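Local coordinates for protein transcriptional regulator (Saccharomonospora viridis, PDB 4KWA) that probably acts as a TetR-family transcriptional regulator that binds DNA through a helix-turn-helix domain, and carries a choline ion in its C-terminal domain in this crystal, at residues A[18-23]-A[27-32]; A[55-60]-A[116-121]; A[76-81]-A[185-190]. All blocks are in the same frame, centred on the assembly; numbering follows the deposited sequence. Where two conformers were deposited one is given.

Contact 1: A[18-23]-A[27-32]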
loop_
_atom_site.group_PDB
_atom_site.type_symbol
_atom_site.label_atom_id
_atom_site.label_comp_id
_atom_site.label_asym_id
_atom_site.label_seq_id
_atom_site.Cartn_x
_atom_site.Cartn_y
_atom_site.Cartn_z
ATOM N N ALA A 18 15.410 -0.025 -3.135
ATOM C CA ALA A 18 14.755 -0.435 -1.883
ATOM C C ALA A 18 15.122 0.403 -0.705
ATOM O O ALA A 18 14.282 0.888 0.076
ATOM C CB ALA A 18 15.107 -1.879 -1.609
ATOM N N ARG A 19 16.424 0.643 -0.546
ATOM C CA ARG A 19 16.871 1.325 0.673
ATOM C C ARG A 19 16.920 2.836 0.626
ATOM O O ARG A 19 16.871 3.495 1.675
ATOM C CB ARG A 19 18.235 0.729 1.025
ATOM C CG ARG A 19 18.070 -0.758 1.134
ATOM C CD ARG A 19 19.268 -1.457 1.695
ATOM N NE ARG A 19 19.011 -2.871 1.676
ATOM C CZ ARG A 19 19.897 -3.799 2.051
ATOM N NH1 ARG A 19 19.602 -5.082 1.960
ATOM N NH2 ARG A 19 21.091 -3.449 2.473
ATOM N N ARG A 20 16.978 3.407 -0.568
ATOM C CA ARG A 20 17.077 4.852 -0.731
ATOM C C ARG A 20 15.917 5.532 -1.432
ATOM O O ARG A 20 15.765 6.750 -1.296
ATOM C CB ARG A 20 18.384 5.173 -1.500
ATOM C CG ARG A 20 19.696 4.672 -0.856
ATOM C CD ARG A 20 20.905 5.374 -1.522
ATOM N NE ARG A 20 22.159 4.627 -1.482
ATOM C CZ ARG A 20 23.300 5.030 -2.066
ATOM N NH1 ARG A 20 23.364 6.182 -2.701
ATOM N NH2 ARG A 20 24.390 4.299 -1.964
ATOM N N GLY A 21 15.150 4.735 -2.168
ATOM C CA GLY A 21 14.054 5.176 -2.998
ATOM C C GLY A 21 14.504 5.480 -4.440
ATOM O O GLY A 21 15.549 6.141 -4.723
ATOM N N TYR A 22 13.713 4.925 -5.377
ATOM C CA TYR A 22 13.932 5.018 -6.795
ATOM C C TYR A 22 14.314 6.389 -7.287
ATOM O O TYR A 22 15.274 6.518 -8.043
ATOM C CB TYR A 22 12.648 4.594 -7.531
ATOM C CG TYR A 22 12.737 4.820 -8.982
ATOM C CD1 TYR A 22 13.525 4.021 -9.788
ATOM C CD2 TYR A 22 11.958 5.775 -9.589
ATOM C CE1 TYR A 22 13.601 4.227 -11.139
ATOM C CE2 TYR A 22 12.015 5.953 -10.972
ATOM C CZ TYR A 22 12.817 5.167 -11.723
ATOM O OH TYR A 22 12.896 5.389 -13.079
ATOM N N HIS A 23 13.625 7.431 -6.818
ATOM C CA HIS A 23 13.951 8.830 -7.321
ATOM C C HIS A 23 15.222 9.460 -6.728
ATOM O O HIS A 23 15.709 10.519 -7.205
ATOM C CB HIS A 23 12.730 9.720 -7.180
ATOM C CG HIS A 23 11.569 9.259 -8.063
ATOM N ND1 HIS A 23 11.516 9.502 -9.419
ATOM C CD2 HIS A 23 10.427 8.595 -7.753
ATOM C CE1 HIS A 23 10.389 8.989 -9.912
ATOM N NE2 HIS A 23 9.701 8.460 -8.911
ATOM N N ILE A 27 22.312 7.297 -11.392
ATOM C CA ILE A 27 23.099 6.304 -12.132
ATOM C C ILE A 27 24.537 6.162 -11.580
ATOM O O ILE A 27 25.078 5.053 -11.495
ATOM C CB ILE A 27 23.166 6.617 -13.629
ATOM C CG1 ILE A 27 21.726 6.639 -14.235
ATOM C CG2 ILE A 27 24.057 5.612 -14.391
ATOM C CD1 ILE A 27 20.850 5.451 -13.887
ATOM N N HIS A 28 25.151 7.257 -11.169
ATOM C CA HIS A 28 26.529 7.170 -10.670
ATOM C C HIS A 28 26.568 6.417 -9.329
ATOM O O HIS A 28 27.591 5.954 -8.949
ATOM C CB HIS A 28 27.196 8.525 -10.526
ATOM C CG HIS A 28 26.920 9.208 -9.226
ATOM N ND1 HIS A 28 25.835 10.043 -9.031
ATOM C CD2 HIS A 28 27.585 9.178 -8.042
ATOM C CE1 HIS A 28 25.837 10.496 -7.787
ATOM N NE2 HIS A 28 26.883 9.976 -7.162
ATOM N N ASP A 29 25.450 6.353 -8.606
ATOM C CA ASP A 29 25.405 5.582 -7.319
ATOM C C ASP A 29 25.578 4.112 -7.687
ATOM O O ASP A 29 26.266 3.338 -6.984
ATOM C CB ASP A 29 24.074 5.766 -6.623
ATOM C CG ASP A 29 23.859 7.154 -6.144
ATOM O OD1 ASP A 29 24.831 7.698 -5.604
ATOM O OD2 ASP A 29 22.696 7.668 -6.197
ATOM N N ILE A 30 24.893 3.699 -8.740
ATOM C CA ILE A 30 25.044 2.322 -9.213
ATOM C C ILE A 30 26.442 2.048 -9.740
ATOM O O ILE A 30 27.112 1.068 -9.340
ATOM C CB ILE A 30 24.003 1.987 -10.273
ATOM C CG1 ILE A 30 22.650 2.206 -9.713
ATOM C CG2 ILE A 30 24.043 0.530 -10.685
ATOM C CD1 ILE A 30 21.516 2.360 -10.726
ATOM N N ALA A 31 26.962 2.967 -10.549
ATOM C CA ALA A 31 28.278 2.807 -11.178
ATOM C C ALA A 31 29.381 2.784 -10.120
ATOM O O ALA A 31 30.303 1.967 -10.237
ATOM C CB ALA A 31 28.504 3.892 -12.176
ATOM N N SER A 32 29.253 3.609 -9.068
ATOM C CA SER A 32 30.246 3.644 -7.967
ATOM C C SER A 32 30.286 2.352 -7.176
ATOM O O SER A 32 31.342 1.862 -6.720
ATOM C CB SER A 32 29.887 4.742 -6.951
ATOM O OG SER A 32 30.269 5.975 -7.499
#
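R20 comes down on the carboxylate of D29 from above. Its NH1 is 3.6 Å from D29 CG and also 3.6 Å from D29 OD1, with D29 OD2 only slightly farther, so the nitrogen stands over the flat face of the acid and does not meet an oxygen head-on. Seen from the arginine, D29 OD1 lies at the edge of the guanidinium, near its plane. The two flat groups are turned 59° against each other. The pair is a salt bridge with a loose, tilted geometry.

The torsions explain the reach. R20 has CG beside its backbone N and anti to its carbonyl carbon (chi1 -58°), and from CG to NE the chain runs extended, carrying NH1 out from the C-terminal turn of helix 2-20 across to helix 27-34. D29 has its CG placed in the same way, which leaves its carboxylate near the start of its own helix. There OD2 accepts from the backbone N of R26. On its other flank OD1 lies 3.4 Å above the ring plane of H28, offset toward the rim. One turn on, S32 OG gives a hydrogen bond to H28 O, 3.0 Å long, tying the exposed side of the helix to itself.

Helix 27-34 opens the predicted helix-turn-helix, and R20 ends the helix that precedes it. The hydrophobic faces meet deeper, where I30 packs on A13 and L16. With R26 N holding one carboxylate oxygen, the longer ion pair to R20 probably adds a mainly electrostatic, adjustable tie at the exposed rim of the DNA-binding domain.

Contact 2: A[55-60]-A[116-121]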
loop_
_atom_site.group_PDB
_atom_site.type_symbol
_atom_site.label_atom_id
_atom_site.label_comp_id
_atom_site.label_asym_id
_atom_site.label_seq_id
_atom_site.Cartn_x
_atom_site.Cartn_y
_atom_site.Cartn_z
ATOM N N ALA A 55 14.597 -4.577 -13.314
ATOM C CA ALA A 55 14.913 -5.034 -11.942
ATOM C C ALA A 55 13.668 -5.697 -11.337
ATOM O O ALA A 55 13.764 -6.763 -10.670
ATOM C CB ALA A 55 15.336 -3.830 -11.030
ATOM N N LEU A 56 12.520 -5.168 -11.668
ATOM C CA LEU A 56 11.258 -5.729 -11.126
ATOM C C LEU A 56 11.057 -7.111 -11.797
ATOM O O LEU A 56 10.667 -8.081 -11.148
ATOM C CB LEU A 56 10.079 -4.871 -11.493
ATOM C CG LEU A 56 10.033 -3.524 -10.812
ATOM C CD1 LEU A 56 8.980 -2.643 -11.440
ATOM C CD2 LEU A 56 9.711 -3.718 -9.358
ATOM N N ARG A 57 11.279 -7.181 -13.088
ATOM C CA ARG A 57 11.074 -8.442 -13.773
ATOM C C ARG A 57 11.968 -9.524 -13.192
ATOM O O ARG A 57 11.524 -10.658 -12.920
ATOM C CB ARG A 57 11.354 -8.290 -15.254
ATOM C CG ARG A 57 10.787 -9.407 -16.139
ATOM C CD ARG A 57 11.233 -9.279 -17.585
ATOM N NE ARG A 57 11.207 -7.897 -18.104
ATOM C CZ ARG A 57 10.125 -7.236 -18.478
ATOM N NH1 ARG A 57 10.238 -6.016 -19.001
ATOM N NH2 ARG A 57 8.945 -7.829 -18.415
ATOM N N ARG A 58 13.232 -9.162 -12.947
ATOM C CA ARG A 58 14.173 -10.129 -12.371
ATOM C C ARG A 58 13.744 -10.544 -10.964
ATOM O O ARG A 58 13.807 -11.726 -10.567
ATOM C CB ARG A 58 15.632 -9.572 -12.346
ATOM C CG ARG A 58 16.638 -10.613 -11.834
ATOM C CD ARG A 58 18.059 -9.988 -11.756
ATOM N NE ARG A 58 18.923 -10.763 -10.860
ATOM C CZ ARG A 58 19.097 -10.538 -9.560
ATOM N NH1 ARG A 58 18.478 -9.523 -8.927
ATOM N NH2 ARG A 58 19.914 -11.348 -8.876
ATOM N N ASN A 59 13.250 -9.603 -10.186
ATOM C CA ASN A 59 12.871 -9.958 -8.856
ATOM C C ASN A 59 11.622 -10.790 -8.810
ATOM O O ASN A 59 11.485 -11.641 -7.928
ATOM C CB ASN A 59 12.717 -8.694 -8.014
ATOM C CG ASN A 59 12.181 -9.001 -6.671
ATOM O OD1 ASN A 59 10.934 -9.076 -6.513
ATOM N ND2 ASN A 59 13.060 -9.414 -5.778
ATOM N N VAL A 60 10.669 -10.524 -9.689
ATOM C CA VAL A 60 9.400 -11.317 -9.693
ATOM C C VAL A 60 9.783 -12.742 -9.966
ATOM O O VAL A 60 9.241 -13.649 -9.339
ATOM C CB VAL A 60 8.385 -10.798 -10.731
ATOM C CG1 VAL A 60 7.327 -11.845 -11.176
ATOM C CG2 VAL A 60 7.794 -9.487 -10.258
ATOM N N ARG A 116 2.806 -0.918 -14.625
ATOM C CA ARG A 116 1.452 -1.297 -14.285
ATOM C C ARG A 116 1.125 -2.723 -14.778
ATOM O O ARG A 116 0.543 -3.541 -14.035
ATOM C CB ARG A 116 0.406 -0.295 -14.879
ATOM C CG ARG A 116 -0.979 -0.461 -14.291
ATOM C CD ARG A 116 -2.166 0.197 -15.016
ATOM N NE ARG A 116 -2.117 1.641 -15.054
ATOM C CZ ARG A 116 -1.997 2.411 -16.150
ATOM N NH1 ARG A 116 -1.982 1.904 -17.392
ATOM N NH2 ARG A 116 -1.946 3.730 -15.996
ATOM N N ASP A 117 1.518 -3.014 -16.008
ATOM C CA ASP A 117 1.266 -4.332 -16.635
ATOM C C ASP A 117 2.093 -5.413 -15.962
ATOM O O ASP A 117 1.607 -6.494 -15.682
ATOM C CB ASP A 117 1.636 -4.333 -18.129
ATOM C CG ASP A 117 0.668 -3.515 -18.992
ATOM O OD1 ASP A 117 -0.342 -3.011 -18.435
ATOM O OD2 ASP A 117 0.973 -3.359 -20.225
ATOM N N LEU A 118 3.359 -5.135 -15.668
ATOM C CA LEU A 118 4.150 -6.083 -14.984
ATOM C C LEU A 118 3.592 -6.352 -13.584
ATOM O O LEU A 118 3.490 -7.519 -13.190
ATOM C CB LEU A 118 5.596 -5.602 -14.942
ATOM C CG LEU A 118 6.645 -6.556 -14.317
ATOM C CD1 LEU A 118 8.010 -6.288 -14.841
ATOM C CD2 LEU A 118 6.690 -6.488 -12.780
ATOM N N TYR A 119 3.255 -5.300 -12.829
ATOM C CA TYR A 119 2.711 -5.487 -11.493
ATOM C C TYR A 119 1.398 -6.331 -11.526
ATOM O O TYR A 119 1.217 -7.271 -10.718
ATOM C CB TYR A 119 2.384 -4.129 -10.835
ATOM C CG TYR A 119 1.657 -4.334 -9.496
ATOM C CD1 TYR A 119 2.349 -4.776 -8.405
ATOM C CD2 TYR A 119 0.273 -4.024 -9.319
ATOM C CE1 TYR A 119 1.699 -5.031 -7.199
ATOM C CE2 TYR A 119 -0.375 -4.290 -8.108
ATOM C CZ TYR A 119 0.354 -4.725 -7.057
ATOM O OH TYR A 119 -0.246 -4.906 -5.872
ATOM N N ASN A 120 0.574 -6.064 -12.488
ATOM C CA ASN A 120 -0.661 -6.794 -12.583
ATOM C C ASN A 120 -0.444 -8.211 -12.908
ATOM O O ASN A 120 -1.198 -9.076 -12.385
ATOM C CB ASN A 120 -1.606 -6.185 -13.564
ATOM C CG ASN A 120 -2.364 -4.988 -12.958
ATOM O OD1 ASN A 120 -2.964 -5.115 -11.882
ATOM N ND2 ASN A 120 -2.466 -3.911 -13.702
ATOM N N ASP A 121 0.403 -8.487 -13.859
ATOM C CA ASP A 121 0.632 -9.920 -14.112
ATOM C C ASP A 121 1.231 -10.596 -12.894
ATOM O O ASP A 121 0.942 -11.745 -12.662
ATOM C CB ASP A 121 1.609 -10.118 -15.240
ATOM C CG ASP A 121 1.023 -9.800 -16.559
ATOM O OD1 ASP A 121 -0.220 -9.584 -16.646
ATOM O OD2 ASP A 121 1.826 -9.746 -17.487
#
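L118 holds its CG anti to the backbone N (chi1 -176°), which sends the isobutyl group straight off helix 113-139 toward helix 48-71. R57 also has its CG anti to N, but its chain bends at chi3 (-42°), turning the guanidinium back over the leucine. Between them these torsions bring L118 CD1 under one face of the guanidinium, near its rim, with R57 NH2 4.0 Å from L118 CD1.

L118 works as a wedge whose two methyls do different jobs. CD1 presses on the backbone of the partner helix, 3.8 Å from R57 N, and meets R57 CB at 3.9 Å. CD2 goes into the apolar side, 4.0 Å from L56 CB and 4.1 Å from V60 CG2. Past V60 it slides the opposite way, alongside rather than end-on. The two helix segments run almost parallel, 9° apart, with axes 10.7 Å from each other, and the leucine bridges that spacing.

Deeper in, L56 continues onto V101, V105 and I115, while V60 touches W102 and A122 and lies about 7 Å from the bound choline. At the outer rim the charge of R57 is met by E54, one turn earlier on its own helix.

Helix 48-71 joins the DNA-binding domain to the ligand-binding domain, as in other TetR-family regulators. Everything that crosses between 55-60 and 116-121 is van der Waals contact, with one face of the arginine's guanidinium resting near its rim on a leucine methyl. Such an interface lacks strict directionality, so it is consistent with small shifts between these helices.

Contact 3: A[76-81]-A[185-190]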
loop_
_atom_site.group_PDB
_atom_site.type_symbol
_atom_site.label_atom_id
_atom_site.label_comp_id
_atom_site.label_asym_id
_atom_site.label_seq_id
_atom_site.Cartn_x
_atom_site.Cartn_y
_atom_site.Cartn_z
ATOM N N ASP A 76 -0.183 -30.787 2.266
ATOM C CA ASP A 76 -1.338 -30.377 3.082
ATOM C C ASP A 76 -1.658 -28.899 2.758
ATOM O O ASP A 76 -0.791 -28.031 2.858
ATOM C CB ASP A 76 -1.077 -30.568 4.570
ATOM C CG ASP A 76 -2.323 -30.280 5.399
ATOM O OD1 ASP A 76 -3.051 -31.238 5.696
ATOM O OD2 ASP A 76 -2.646 -29.114 5.634
ATOM N N ALA A 77 -2.879 -28.562 2.360
ATOM C CA ALA A 77 -3.125 -27.195 1.975
ATOM C C ALA A 77 -3.049 -26.188 3.156
ATOM O O ALA A 77 -2.702 -25.066 2.946
ATOM C CB ALA A 77 -4.466 -27.080 1.210
ATOM N N ARG A 78 -3.331 -26.595 4.392
ATOM C CA ARG A 78 -3.191 -25.615 5.482
ATOM C C ARG A 78 -1.723 -25.243 5.604
ATOM O O ARG A 78 -1.393 -24.032 5.723
ATOM C CB ARG A 78 -3.701 -26.101 6.853
ATOM C CG ARG A 78 -3.391 -25.102 7.982
ATOM C CD ARG A 78 -3.753 -25.493 9.426
ATOM N NE ARG A 78 -2.911 -24.680 10.308
ATOM C CZ ARG A 78 -1.601 -24.893 10.455
ATOM N NH1 ARG A 78 -1.017 -25.883 9.783
ATOM N NH2 ARG A 78 -0.858 -24.098 11.219
ATOM N N GLU A 79 -0.860 -26.251 5.607
ATOM C CA GLU A 79 0.603 -25.984 5.696
ATOM C C GLU A 79 1.012 -25.140 4.471
ATOM O O GLU A 79 1.789 -24.209 4.607
ATOM C CB GLU A 79 1.470 -27.252 5.763
ATOM C CG GLU A 79 2.925 -26.907 6.059
ATOM C CD GLU A 79 3.165 -26.242 7.436
ATOM O OE1 GLU A 79 2.281 -26.302 8.333
ATOM O OE2 GLU A 79 4.256 -25.643 7.620
ATOM N N ARG A 80 0.517 -25.477 3.273
ATOM C CA ARG A 80 0.869 -24.685 2.112
ATOM C C ARG A 80 0.499 -23.197 2.267
ATOM O O ARG A 80 1.317 -22.300 2.023
ATOM C CB ARG A 80 0.231 -25.237 0.816
ATOM C CG ARG A 80 0.778 -26.491 0.291
ATOM C CD ARG A 80 0.091 -26.896 -1.006
ATOM N NE ARG A 80 0.466 -26.113 -2.145
ATOM C CZ ARG A 80 1.547 -26.336 -2.899
ATOM N NH1 ARG A 80 2.474 -27.220 -2.520
ATOM N NH2 ARG A 80 1.785 -25.596 -3.987
ATOM N N LEU A 81 -0.751 -22.947 2.651
ATOM C CA LEU A 81 -1.269 -21.558 2.861
ATOM C C LEU A 81 -0.432 -20.847 3.945
ATOM O O LEU A 81 -0.000 -19.699 3.763
ATOM C CB LEU A 81 -2.744 -21.610 3.167
ATOM C CG LEU A 81 -3.423 -20.265 3.082
ATOM C CD1 LEU A 81 -3.342 -19.676 1.681
ATOM C CD2 LEU A 81 -4.875 -20.346 3.569
ATOM N N PHE A 185 -6.432 -15.106 11.187
ATOM C CA PHE A 185 -7.413 -14.989 10.117
ATOM C C PHE A 185 -7.531 -16.391 9.477
ATOM O O PHE A 185 -8.616 -16.794 9.137
ATOM C CB PHE A 185 -6.885 -13.985 9.058
ATOM C CG PHE A 185 -7.813 -13.806 7.846
ATOM C CD1 PHE A 185 -8.971 -13.076 7.934
ATOM C CD2 PHE A 185 -7.519 -14.397 6.669
ATOM C CE1 PHE A 185 -9.849 -12.981 6.870
ATOM C CE2 PHE A 185 -8.419 -14.313 5.573
ATOM C CZ PHE A 185 -9.522 -13.570 5.691
ATOM N N ILE A 186 -6.420 -17.032 9.145
ATOM C CA ILE A 186 -6.487 -18.361 8.507
ATOM C C ILE A 186 -7.246 -19.324 9.437
ATOM O O ILE A 186 -8.219 -19.968 9.084
ATOM C CB ILE A 186 -5.083 -18.913 8.216
ATOM C CG1 ILE A 186 -4.435 -18.095 7.092
ATOM C CG2 ILE A 186 -5.113 -20.413 7.904
ATOM C CD1 ILE A 186 -2.967 -18.377 6.911
ATOM N N GLU A 187 -6.773 -19.419 10.670
ATOM C CA GLU A 187 -7.417 -20.365 11.581
ATOM C C GLU A 187 -8.929 -20.096 11.806
ATOM O O GLU A 187 -9.662 -21.053 12.015
ATOM C CB GLU A 187 -6.628 -20.496 12.917
ATOM C CG GLU A 187 -5.207 -21.046 12.772
ATOM C CD GLU A 187 -5.130 -22.390 12.020
ATOM O OE1 GLU A 187 -5.854 -23.326 12.433
ATOM O OE2 GLU A 187 -4.320 -22.515 11.043
ATOM N N HIS A 188 -9.402 -18.853 11.816
ATOM C CA HIS A 188 -10.823 -18.584 12.098
ATOM C C HIS A 188 -11.732 -18.238 10.924
ATOM O O HIS A 188 -12.947 -18.256 11.047
ATOM C CB HIS A 188 -10.911 -17.497 13.162
ATOM C CG HIS A 188 -10.172 -17.856 14.408
ATOM N ND1 HIS A 188 -9.244 -17.027 14.992
ATOM C CD2 HIS A 188 -10.126 -19.023 15.102
ATOM C CE1 HIS A 188 -8.716 -17.634 16.040
ATOM N NE2 HIS A 188 -9.231 -18.848 16.124
ATOM N N ASN A 189 -11.137 -17.846 9.800
ATOM C CA ASN A 189 -11.934 -17.493 8.619
ATOM C C ASN A 189 -11.834 -18.435 7.494
ATOM O O ASN A 189 -12.675 -18.396 6.594
ATOM C CB ASN A 189 -11.579 -16.111 8.088
ATOM C CG ASN A 189 -12.082 -15.009 8.980
ATOM O OD1 ASN A 189 -11.532 -14.752 10.036
ATOM N ND2 ASN A 189 -13.102 -14.331 8.526
ATOM N N ILE A 190 -10.742 -19.204 7.464
ATOM C CA ILE A 190 -10.476 -20.147 6.376
ATOM C C ILE A 190 -10.636 -21.598 6.794
ATOM O O ILE A 190 -11.307 -22.364 6.124
ATOM C CB ILE A 190 -9.119 -19.908 5.723
ATOM C CG1 ILE A 190 -8.948 -18.419 5.342
ATOM C CG2 ILE A 190 -8.910 -20.774 4.500
ATOM C CD1 ILE A 190 -7.692 -18.062 4.619
#
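R78 reaches E187 through the length of its side chain. From CB the chain leaves with CG anti to the backbone N (chi1 174°) and runs extended to NE. CG passes 4.1 Å from E187 OE2 and CD comes to 3.4 Å of the same oxygen. NE then donates to it: the R78 NE to E187 OE2 bond is 2.7 Å long with an angle of 156° at the hydrogen, meeting the oxygen on its syn side and lying close to the guanidinium plane. Beyond NE, NH1 turns back to E79 OE1, a long ion pair of 3.6 Å. R78 was modelled in two conformers, so this describes one of its states.

Beneath the ion pair, L81 and I190 point at each other tip to tip, L81 CD2 lying 3.8 Å from I190 CD1, and I186 CG1 touches L81 CD2 at 4.2 Å. F143 packs on both L81 and I190.

The contact joins the start of helix 77-86, N-capped by D76, to the C-terminal part of helix 175-190, the segments crossing at 132°. F185, on another side of that second helix, packs against R154 of the second subunit. The two helices are thus held, toward this end of the ligand-binding domain, by a directional charged bond at the partly exposed rim over buried aliphatic packing that has no direction of its own.

Contact 1 is a surface ion pair within the DNA-binding domain, contact 2 a partly buried leucine wedge where that domain's outgoing helix meets the ligand-binding domain, and contact 3 a buried cluster toward the far end. No helix is shared between them. Contacts 1 and 3 both use arginine with an acid, but in contact 1 the ion pair is long and is all that crosses between the two segments, whereas contact 3 has a direct hydrogen bond above apolar packing. Contact 2 has no ion pair across it. None of the three touch: the centres of contacts 1 and 3 are about 39 Å apart, on opposite sides of the chain's centre. Helices 48-71 and 77-86 follow in sequence, linking contacts 2 and 3.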